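Long-range contacts in inner membrane lipoprotein SadB (Salmonella enterica, PDB 4C47), which is required for proper surface display of the trimeric autotransporter adhesin SadA and may take a direct part in its biogenesis: residues Gln79-Phe83 / Ala93-Leu97; Val107-Val113 / Ala162-Leu168; Leu123-Trp129 / Tyr180-Asp186. One frame throughout, in Å; residues are numbered along the deposited sequence.

Contact 1 (Gln79-Phe83 / Ala93-Leu97); sequences QTHYF and AGRIL
The ring of F83 lies with one face over the backbone of G94, whose CA sits 4.0 Å from the centroid of that ring in a CH-pi contact displaced toward the rim. At its edge, F83 CE1 meets I96 CG1 at 4.2 Å. The imidazole of H81 carries R95 CB over one face, with the carbonyl oxygen of I96 near its plane at the edge. The phenol ring of Y82 has H81 CD2 above one face and G94 O at its edge, in plane, while its CD1 takes R95 CB obliquely at 3.8 Å. One methylene of R95 is thus shared by two rings, H81 and Y82.

The pairing is that of a beta hairpin, strands 82-86 and 91-102, and its backbone bonds are reciprocal at one pair: F83 N gives to G94 O and G94 N gives to F83 O, each at 2.9 Å. Two residues back, past the non-hydrogen-bonded pair Y82/R95, I96 N donates to H81 O at 3.0 Å, and the same oxygen also takes a CA-H...O contact from R95 CA at 3.2 Å. F83 owes its position to a first torsion that sets CG between the backbone N and the carbonyl carbon (chi1 67°), folding the ring back across the neighbouring strand at a glycine, where no side chain intervenes.

Beyond the hairpin, the guanidinium of R95 forms a salt bridge with D111 and a cation-pi contact with W163, and Y82 meets F192 of the second subunit edge-to-face. The hairpin is therefore chemically two-sided. On the apolar side G94 lets F83 close over the strand onto L75 and L110; on the other, R95 lies against H81 and Y82 and D111 holds its guanidinium, probably limiting its freedom.

Contact 2 (Val107-Val113 / Ala162-Leu168); sequences VIHLDLV and AWTNVTL
V113 and W163 pack together at one end of an antiparallel strand pair in the beta-sandwich domain, where strand 105-114 runs beside strand 164-171, an outer strand of its sheet. The axes of the paired strands come within 4.5 Å at an angle of 135°, so the pair is strongly twisted.

W163 illustrates how an indole can be set against a partner strand, under a valine methyl. Its CB comes near D111 CB, and a first torsion placing CG anti to the carbonyl carbon (chi1 -72°) turns the ring toward the opposing segment. Next, CD2 approaches V113 CB, and W163 CE3 touches D111 CB at 3.6 Å. Farther out, CZ3 and CH2 of W163 both lie 3.5 Å from V113 CG1, the methyl that stands over one face of the six-membered ring in a CH-pi contact. CE2 and CZ2 lie near the same methyl, and CZ3 reaches D111 O. I118 of the second subunit packs on both W163 and V113.

Three reciprocal backbone pairs, I108 with L168, L110 with V166 and L112 with T164, zip the strands together. The bond from V166 N to L110 O is almost straight, with an N-H...O angle of 177°. On the face bearing L110, L112, V166 and L168, branched chains interlock: L110 CD2 meets L168 CG at 3.6 Å, and L112 CD1 meets V166 CG2 at 3.7 Å. This face looks toward F125 and M127 of the other sheet. The opposite face is more polar. There D111 is buried, its OD2 held in a salt bridge by R95, while D111 OD1 lies 3.4 Å from N165 CA. On the L112 side, where segment 162-168 starts, T164 OG1 donates to A162 O at 2.9 Å, approaching from above the carbonyl plane.

Contact 3 (Leu123-Trp129 / Tyr180-Asp186); sequences LAFNMTW and YLKIGID
L123 CD2 meets I185 CG2 at 3.7 Å where two antiparallel strands, 124-130 and 180-186, form the middle of one sheet of the beta-sandwich. At A124 the backbone pairing begins: its O accepts from D186 N, and A124 CB lies 3.7 Å from D186 CB. The carboxylate of D186 itself turns to K151 and to the backbone N of E188. F125 follows on the apolar face, lying alongside both isoleucines, with CE1 3.5 Å from I185 CD1 and CD1 4.0 Å from I183 CD1. N126 exchanges two backbone bonds with G184, while its OD1 accepts a bond from K151. M127 returns to the apolar face. Its CG touches I183 CG1, and its bent tail then leads away from this strand toward L168 of the facing sheet. T128 pairs reciprocally with K182; the lysine side chain extends away to a cation-pi contact with Y72. Last comes W129, whose chi1 of 65° tucks CG over its own backbone, on the side that sends the indole away from Y180-D186 to bond K171 O through NE1. Of its side chain, W129 CB stays against the partner strand, 3.4 Å from Y180 O and 4.0 Å from L181 CD1.

Contacts 1 and 2 share one four-stranded antiparallel sheet, pairing strands one and two, and three and four; their centres are about 9 Å apart, and probable hydrogen bonds between A93 O and V113 N and between L97 N and H109 O join them. Contact 3 lies in the facing sheet, centred about 14 Å from contact 1 and about 13 Å from contact 2, where L168 meets M127. Contact 1 closes first along the chain, whereas the segments of contacts 2 and 3 alternate, so the chain crosses between sheets. A coiled coil holds the trimer and leads into three separate beta-sandwich domains; contacts 1 and 2 also meet a second subunit, whereas no other chain touches contact 3.

Contact 1 (Gln79-Phe83 / Ala93-Leu97)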
loop_
_atom_site.group_PDB
_atom_site.type_symbol
_atom_site.label_atom_id
_atom_site.label_comp_id
_atom_site.label_asym_id
_atom_site.label_seq_id
_atom_site.Cartn_x
_atom_site.Cartn_y
_atom_site.Cartn_z
ATOM N N GLN A 79 -24.399 -4.953 18.393
ATOM C CA GLN A 79 -24.404 -3.494 18.461
ATOM C C GLN A 79 -24.660 -2.874 17.092
ATOM O O GLN A 79 -24.287 -1.730 16.837
ATOM C CB GLN A 79 -23.066 -2.990 19.006
ATOM C CG GLN A 79 -22.776 -3.408 20.436
ATOM C CD GLN A 79 -23.595 -2.631 21.447
ATOM O OE1 GLN A 79 -24.747 -2.967 21.720
ATOM N NE2 GLN A 79 -23.004 -1.583 22.006
ATOM N N THR A 80 -25.303 -3.631 16.211
ATOM C CA THR A 80 -25.474 -3.201 14.831
ATOM C C THR A 80 -26.883 -3.479 14.317
ATOM O O THR A 80 -27.464 -4.526 14.600
ATOM C CB THR A 80 -24.432 -3.891 13.911
ATOM O OG1 THR A 80 -23.119 -3.414 14.233
ATOM C CG2 THR A 80 -24.714 -3.613 12.441
ATOM N N HIS A 81 -27.440 -2.525 13.577
ATOM C CA HIS A 81 -28.633 -2.788 12.785
ATOM C C HIS A 81 -28.282 -2.787 11.302
ATOM O O HIS A 81 -28.318 -3.831 10.647
ATOM C CB HIS A 81 -29.735 -1.768 13.068
ATOM C CG HIS A 81 -31.043 -2.108 12.428
ATOM N ND1 HIS A 81 -31.743 -3.258 12.731
ATOM C CD2 HIS A 81 -31.775 -1.461 11.490
ATOM C CE1 HIS A 81 -32.852 -3.298 12.016
ATOM N NE2 HIS A 81 -32.895 -2.218 11.254
ATOM N N TYR A 82 -27.938 -1.610 10.785
ATOM C CA TYR A 82 -27.556 -1.449 9.381
ATOM C C TYR A 82 -26.084 -1.779 9.164
ATOM O O TYR A 82 -25.244 -1.493 10.018
ATOM C CB TYR A 82 -27.801 -0.007 8.917
ATOM C CG TYR A 82 -29.258 0.361 8.719
ATOM C CD1 TYR A 82 -30.147 -0.525 8.126
ATOM C CD2 TYR A 82 -29.741 1.598 9.130
ATOM C CE1 TYR A 82 -31.478 -0.188 7.946
ATOM C CE2 TYR A 82 -31.068 1.942 8.959
ATOM C CZ TYR A 82 -31.932 1.046 8.364
ATOM O OH TYR A 82 -33.256 1.383 8.192
ATOM N N PHE A 83 -25.778 -2.376 8.016
ATOM C CA PHE A 83 -24.395 -2.532 7.571
ATOM C C PHE A 83 -24.317 -2.602 6.043
ATOM O O PHE A 83 -25.311 -2.863 5.376
ATOM C CB PHE A 83 -23.732 -3.762 8.209
ATOM C CG PHE A 83 -24.305 -5.078 7.754
ATOM C CD1 PHE A 83 -25.364 -5.660 8.436
ATOM C CD2 PHE A 83 -23.774 -5.741 6.659
ATOM C CE1 PHE A 83 -25.887 -6.871 8.030
ATOM C CE2 PHE A 83 -24.293 -6.956 6.242
ATOM C CZ PHE A 83 -25.354 -7.522 6.929
ATOM N N ALA A 93 -26.814 -3.797 1.049
ATOM C CA ALA A 93 -27.044 -3.305 2.403
ATOM C C ALA A 93 -27.718 -4.410 3.192
ATOM O O ALA A 93 -28.325 -5.305 2.612
ATOM C CB ALA A 93 -27.900 -2.042 2.402
ATOM N N GLY A 94 -27.610 -4.351 4.513
ATOM C CA GLY A 94 -28.203 -5.365 5.358
ATOM C C GLY A 94 -28.734 -4.782 6.648
ATOM O O GLY A 94 -28.155 -3.844 7.199
ATOM N N ARG A 95 -29.846 -5.331 7.127
ATOM C CA ARG A 95 -30.403 -4.916 8.409
ATOM C C ARG A 95 -30.698 -6.138 9.275
ATOM O O ARG A 95 -31.347 -7.090 8.832
ATOM C CB ARG A 95 -31.659 -4.058 8.216
ATOM C CG ARG A 95 -32.795 -4.746 7.463
ATOM C CD ARG A 95 -33.905 -3.771 7.100
ATOM N NE ARG A 95 -35.049 -4.462 6.510
ATOM C CZ ARG A 95 -36.081 -3.857 5.934
ATOM N NH1 ARG A 95 -36.127 -2.535 5.855
ATOM N NH2 ARG A 95 -37.068 -4.583 5.431
ATOM N N ILE A 96 -30.198 -6.113 10.506
ATOM C CA ILE A 96 -30.356 -7.239 11.417
ATOM C C ILE A 96 -31.697 -7.166 12.144
ATOM O O ILE A 96 -31.962 -6.225 12.889
ATOM C CB ILE A 96 -29.209 -7.303 12.442
ATOM C CG1 ILE A 96 -27.865 -7.451 11.726
ATOM C CG2 ILE A 96 -29.431 -8.452 13.403
ATOM C CD1 ILE A 96 -26.694 -7.634 12.661
ATOM N N LEU A 97 -32.541 -8.166 11.916
ATOM C CA LEU A 97 -33.857 -8.215 12.541
ATOM C C LEU A 97 -33.775 -8.791 13.950
ATOM O O LEU A 97 -34.342 -8.230 14.889
ATOM C CB LEU A 97 -34.825 -9.035 11.686
ATOM C CG LEU A 97 -34.952 -8.591 10.227
ATOM C CD1 LEU A 97 -35.833 -9.556 9.449
ATOM C CD2 LEU A 97 -35.492 -7.171 10.136
#

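Contact 2 (Val107-Val113 / Ala162-Leu168)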
loop_
_atom_site.group_PDB
_atom_site.type_symbol
_atom_site.label_atom_id
_atom_site.label_comp_id
_atom_site.label_asym_id
_atom_site.label_seq_id
_atom_site.Cartn_x
_atom_site.Cartn_y
_atom_site.Cartn_z
ATOM N N VAL A 107 -28.610 -17.927 15.558
ATOM C CA VAL A 107 -29.164 -17.741 14.231
ATOM C C VAL A 107 -29.490 -16.270 14.047
ATOM O O VAL A 107 -30.190 -15.672 14.864
ATOM C CB VAL A 107 -30.401 -18.627 13.996
ATOM C CG1 VAL A 107 -31.277 -18.052 12.899
ATOM C CG2 VAL A 107 -29.967 -20.040 13.646
ATOM N N ILE A 108 -28.951 -15.683 12.986
ATOM C CA ILE A 108 -29.211 -14.287 12.683
ATOM C C ILE A 108 -30.220 -14.168 11.556
ATOM O O ILE A 108 -29.962 -14.597 10.431
ATOM C CB ILE A 108 -27.933 -13.549 12.260
ATOM C CG1 ILE A 108 -26.851 -13.689 13.332
ATOM C CG2 ILE A 108 -28.238 -12.083 11.980
ATOM C CD1 ILE A 108 -25.563 -12.976 12.986
ATOM N N HIS A 109 -31.374 -13.591 11.865
ATOM C CA HIS A 109 -32.356 -13.276 10.840
ATOM C C HIS A 109 -32.122 -11.849 10.390
ATOM O O HIS A 109 -32.133 -10.930 11.204
ATOM C CB HIS A 109 -33.775 -13.432 11.383
ATOM C CG HIS A 109 -34.092 -14.816 11.852
ATOM N ND1 HIS A 109 -34.676 -15.760 11.036
ATOM C CD2 HIS A 109 -33.894 -15.420 13.047
ATOM C CE1 HIS A 109 -34.830 -16.885 11.711
ATOM N NE2 HIS A 109 -34.365 -16.706 12.935
ATOM N N LEU A 110 -31.891 -11.662 9.096
ATOM C CA LEU A 110 -31.665 -10.323 8.571
ATOM C C LEU A 110 -32.347 -10.115 7.228
ATOM O O LEU A 110 -32.913 -11.042 6.650
ATOM C CB LEU A 110 -30.170 -10.028 8.440
ATOM C CG LEU A 110 -29.354 -10.814 7.421
ATOM C CD1 LEU A 110 -28.154 -10.004 6.959
ATOM C CD2 LEU A 110 -28.890 -12.126 8.014
ATOM N N ASP A 111 -32.298 -8.880 6.743
ATOM C CA ASP A 111 -32.702 -8.574 5.380
ATOM C C ASP A 111 -31.483 -8.079 4.617
ATOM O O ASP A 111 -30.705 -7.269 5.124
ATOM C CB ASP A 111 -33.802 -7.509 5.350
ATOM C CG ASP A 111 -35.153 -8.047 5.783
ATOM O OD1 ASP A 111 -35.407 -9.253 5.579
ATOM O OD2 ASP A 111 -35.963 -7.261 6.319
ATOM N N LEU A 112 -31.309 -8.585 3.402
ATOM C CA LEU A 112 -30.295 -8.064 2.502
ATOM C C LEU A 112 -30.997 -7.352 1.357
ATOM O O LEU A 112 -32.106 -7.730 0.970
ATOM C CB LEU A 112 -29.423 -9.196 1.956
ATOM C CG LEU A 112 -28.483 -9.914 2.928
ATOM C CD1 LEU A 112 -27.768 -11.060 2.229
ATOM C CD2 LEU A 112 -27.475 -8.943 3.522
ATOM N N VAL A 113 -30.357 -6.319 0.821
ATOM C CA VAL A 113 -30.906 -5.607 -0.323
ATOM C C VAL A 113 -29.814 -5.234 -1.330
ATOM O O VAL A 113 -28.727 -4.762 -0.959
ATOM C CB VAL A 113 -31.705 -4.349 0.105
ATOM C CG1 VAL A 113 -30.808 -3.334 0.800
ATOM C CG2 VAL A 113 -32.398 -3.730 -1.095
ATOM N N ALA A 162 -35.143 -4.352 -3.233
ATOM C CA ALA A 162 -36.024 -5.229 -2.468
ATOM C C ALA A 162 -35.335 -5.890 -1.277
ATOM O O ALA A 162 -34.493 -6.776 -1.443
ATOM C CB ALA A 162 -36.641 -6.289 -3.376
ATOM N N TRP A 163 -35.695 -5.445 -0.077
ATOM C CA TRP A 163 -35.235 -6.085 1.147
ATOM C C TRP A 163 -35.658 -7.547 1.152
ATOM O O TRP A 163 -36.845 -7.854 1.037
ATOM C CB TRP A 163 -35.811 -5.374 2.374
ATOM C CG TRP A 163 -35.214 -4.023 2.634
ATOM C CD1 TRP A 163 -35.798 -2.810 2.406
ATOM C CD2 TRP A 163 -33.915 -3.747 3.178
ATOM N NE1 TRP A 163 -34.941 -1.795 2.773
ATOM C CE2 TRP A 163 -33.780 -2.344 3.250
ATOM C CE3 TRP A 163 -32.854 -4.549 3.610
ATOM C CZ2 TRP A 163 -32.627 -1.728 3.737
ATOM C CZ3 TRP A 163 -31.709 -3.934 4.096
ATOM C CH2 TRP A 163 -31.606 -2.538 4.153
ATOM N N THR A 164 -34.691 -8.446 1.290
ATOM C CA THR A 164 -34.966 -9.875 1.169
ATOM C C THR A 164 -34.505 -10.660 2.395
ATOM O O THR A 164 -33.388 -10.474 2.881
ATOM C CB THR A 164 -34.310 -10.457 -0.095
ATOM O OG1 THR A 164 -34.627 -9.627 -1.221
ATOM C CG2 THR A 164 -34.799 -11.880 -0.355
ATOM N N ASN A 165 -35.376 -11.536 2.888
ATOM C CA ASN A 165 -35.093 -12.325 4.082
ATOM C C ASN A 165 -33.957 -13.329 3.905
ATOM O O ASN A 165 -33.997 -14.179 3.018
ATOM C CB ASN A 165 -36.358 -13.046 4.551
ATOM C CG ASN A 165 -36.803 -12.600 5.927
ATOM O OD1 ASN A 165 -35.996 -12.514 6.853
ATOM N ND2 ASN A 165 -38.088 -12.303 6.066
ATOM N N VAL A 166 -32.942 -13.216 4.756
ATOM C CA VAL A 166 -31.803 -14.128 4.741
ATOM C C VAL A 166 -31.473 -14.575 6.165
ATOM O O VAL A 166 -31.491 -13.769 7.101
ATOM C CB VAL A 166 -30.560 -13.475 4.093
ATOM C CG1 VAL A 166 -29.350 -14.389 4.198
ATOM C CG2 VAL A 166 -30.837 -13.129 2.637
ATOM N N THR A 167 -31.189 -15.865 6.325
ATOM C CA THR A 167 -30.868 -16.435 7.630
ATOM C C THR A 167 -29.440 -16.977 7.691
ATOM O O THR A 167 -29.047 -17.813 6.878
ATOM C CB THR A 167 -31.852 -17.560 8.002
ATOM O OG1 THR A 167 -33.136 -16.994 8.290
ATOM C CG2 THR A 167 -31.356 -18.325 9.222
ATOM N N LEU A 168 -28.671 -16.492 8.661
ATOM C CA LEU A 168 -27.312 -16.966 8.878
ATOM C C LEU A 168 -27.262 -17.862 10.106
ATOM O O LEU A 168 -27.389 -17.384 11.231
ATOM C CB LEU A 168 -26.360 -15.786 9.078
ATOM C CG LEU A 168 -26.384 -14.685 8.023
ATOM C CD1 LEU A 168 -25.384 -13.588 8.369
ATOM C CD2 LEU A 168 -26.115 -15.245 6.636
#

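Contact 3 (Leu123-Trp129 / Tyr180-Asp186)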
loop_
_atom_site.group_PDB
_atom_site.type_symbol
_atom_site.label_atom_id
_atom_site.label_comp_id
_atom_site.label_asym_id
_atom_site.label_seq_id
_atom_site.Cartn_x
_atom_site.Cartn_y
_atom_site.Cartn_z
ATOM N N LEU A 123 -25.350 -15.501 -5.261
ATOM C CA LEU A 123 -24.287 -14.953 -4.437
ATOM C C LEU A 123 -23.868 -15.984 -3.398
ATOM O O LEU A 123 -24.695 -16.752 -2.907
ATOM C CB LEU A 123 -24.760 -13.679 -3.730
ATOM C CG LEU A 123 -24.711 -12.352 -4.490
ATOM C CD1 LEU A 123 -25.472 -11.277 -3.734
ATOM C CD2 LEU A 123 -23.274 -11.916 -4.705
ATOM N N ALA A 124 -22.581 -16.001 -3.073
ATOM C CA ALA A 124 -22.077 -16.825 -1.985
ATOM C C ALA A 124 -21.431 -15.920 -0.941
ATOM O O ALA A 124 -20.842 -14.894 -1.281
ATOM C CB ALA A 124 -21.081 -17.849 -2.505
ATOM N N PHE A 125 -21.548 -16.290 0.328
ATOM C CA PHE A 125 -21.032 -15.442 1.394
ATOM C C PHE A 125 -19.934 -16.130 2.195
ATOM O O PHE A 125 -20.142 -17.206 2.747
ATOM C CB PHE A 125 -22.166 -15.011 2.328
ATOM C CG PHE A 125 -23.277 -14.277 1.634
ATOM C CD1 PHE A 125 -23.207 -12.906 1.438
ATOM C CD2 PHE A 125 -24.395 -14.958 1.176
ATOM C CE1 PHE A 125 -24.231 -12.233 0.797
ATOM C CE2 PHE A 125 -25.418 -14.291 0.536
ATOM C CZ PHE A 125 -25.336 -12.927 0.346
ATOM N N ASN A 126 -18.761 -15.511 2.253
ATOM C CA ASN A 126 -17.720 -15.986 3.153
ATOM C C ASN A 126 -17.965 -15.398 4.533
ATOM O O ASN A 126 -18.057 -14.182 4.684
ATOM C CB ASN A 126 -16.334 -15.600 2.636
ATOM C CG ASN A 126 -15.976 -16.316 1.346
ATOM O OD1 ASN A 126 -16.426 -17.433 1.100
ATOM N ND2 ASN A 126 -15.159 -15.675 0.518
ATOM N N MET A 127 -18.099 -16.257 5.538
ATOM C CA MET A 127 -18.425 -15.783 6.878
ATOM C C MET A 127 -17.495 -16.324 7.955
ATOM O O MET A 127 -17.144 -17.505 7.957
ATOM C CB MET A 127 -19.878 -16.108 7.229
ATOM C CG MET A 127 -20.895 -15.371 6.379
ATOM S SD MET A 127 -22.582 -15.766 6.854
ATOM C CE MET A 127 -22.528 -17.555 6.800
ATOM N N THR A 128 -17.102 -15.440 8.866
ATOM C CA THR A 128 -16.278 -15.804 10.011
ATOM C C THR A 128 -16.891 -15.161 11.242
ATOM O O THR A 128 -17.255 -13.996 11.206
ATOM C CB THR A 128 -14.834 -15.298 9.842
ATOM O OG1 THR A 128 -14.287 -15.814 8.621
ATOM C CG2 THR A 128 -13.966 -15.743 11.016
ATOM N N TRP A 129 -17.018 -15.905 12.333
ATOM C CA TRP A 129 -17.692 -15.349 13.501
ATOM C C TRP A 129 -17.139 -15.858 14.820
ATOM O O TRP A 129 -16.473 -16.893 14.875
ATOM C CB TRP A 129 -19.198 -15.621 13.439
ATOM C CG TRP A 129 -19.550 -17.069 13.505
ATOM C CD1 TRP A 129 -19.937 -17.766 14.608
ATOM C CD2 TRP A 129 -19.543 -18.005 12.421
ATOM N NE1 TRP A 129 -20.177 -19.085 14.283
ATOM C CE2 TRP A 129 -19.942 -19.255 12.943
ATOM C CE3 TRP A 129 -19.242 -17.909 11.058
ATOM C CZ2 TRP A 129 -20.045 -20.395 12.152
ATOM C CZ3 TRP A 129 -19.346 -19.048 10.275
ATOM C CH2 TRP A 129 -19.742 -20.270 10.825
ATOM N N TYR A 180 -18.545 -10.858 17.160
ATOM C CA TYR A 180 -17.724 -10.653 15.972
ATOM C C TYR A 180 -18.291 -11.377 14.761
ATOM O O TYR A 180 -18.475 -12.596 14.778
ATOM C CB TYR A 180 -16.277 -11.096 16.201
ATOM C CG TYR A 180 -15.391 -10.861 14.997
ATOM C CD1 TYR A 180 -14.966 -9.581 14.668
ATOM C CD2 TYR A 180 -14.989 -11.914 14.184
ATOM C CE1 TYR A 180 -14.161 -9.354 13.570
ATOM C CE2 TYR A 180 -14.184 -11.696 13.078
ATOM C CZ TYR A 180 -13.773 -10.414 12.778
ATOM O OH TYR A 180 -12.976 -10.186 11.682
ATOM N N LEU A 181 -18.562 -10.609 13.712
ATOM C CA LEU A 181 -18.998 -11.163 12.443
ATOM C C LEU A 181 -18.276 -10.477 11.296
ATOM O O LEU A 181 -18.295 -9.254 11.171
ATOM C CB LEU A 181 -20.514 -11.034 12.277
ATOM C CG LEU A 181 -21.081 -11.576 10.966
ATOM C CD1 LEU A 181 -20.732 -13.048 10.787
ATOM C CD2 LEU A 181 -22.586 -11.367 10.909
ATOM N N LYS A 182 -17.627 -11.286 10.471
ATOM C CA LYS A 182 -16.930 -10.827 9.287
ATOM C C LYS A 182 -17.606 -11.482 8.095
ATOM O O LYS A 182 -17.691 -12.710 8.016
ATOM C CB LYS A 182 -15.470 -11.260 9.346
ATOM C CG LYS A 182 -14.642 -10.916 8.125
ATOM C CD LYS A 182 -13.339 -11.705 8.154
ATOM C CE LYS A 182 -12.217 -10.993 7.429
ATOM N NZ LYS A 182 -10.910 -11.686 7.638
ATOM N N ILE A 183 -18.098 -10.665 7.173
ATOM C CA ILE A 183 -18.825 -11.191 6.027
ATOM C C ILE A 183 -18.359 -10.585 4.701
ATOM O O ILE A 183 -18.252 -9.364 4.561
ATOM C CB ILE A 183 -20.351 -11.035 6.209
ATOM C CG1 ILE A 183 -21.096 -11.585 4.991
ATOM C CG2 ILE A 183 -20.727 -9.584 6.477
ATOM C CD1 ILE A 183 -22.592 -11.654 5.176
ATOM N N GLY A 184 -18.071 -11.456 3.736
ATOM C CA GLY A 184 -17.621 -11.032 2.424
ATOM C C GLY A 184 -18.353 -11.727 1.289
ATOM O O GLY A 184 -19.062 -12.714 1.497
ATOM N N ILE A 185 -18.169 -11.211 0.080
ATOM C CA ILE A 185 -18.850 -11.734 -1.100
ATOM C C ILE A 185 -17.948 -12.609 -1.969
ATOM O O ILE A 185 -16.877 -12.182 -2.398
ATOM C CB ILE A 185 -19.391 -10.589 -1.982
ATOM C CG1 ILE A 185 -20.413 -9.755 -1.216
ATOM C CG2 ILE A 185 -20.016 -11.143 -3.251
ATOM C CD1 ILE A 185 -21.642 -10.528 -0.830
ATOM N N ASP A 186 -18.393 -13.834 -2.232
ATOM C CA ASP A 186 -17.748 -14.680 -3.226
ATOM C C ASP A 186 -18.457 -14.470 -4.560
ATOM O O ASP A 186 -19.684 -14.552 -4.641
ATOM C CB ASP A 186 -17.793 -16.151 -2.808
ATOM C CG ASP A 186 -16.794 -17.007 -3.569
ATOM O OD1 ASP A 186 -16.691 -16.856 -4.805
ATOM O OD2 ASP A 186 -16.107 -17.829 -2.928
#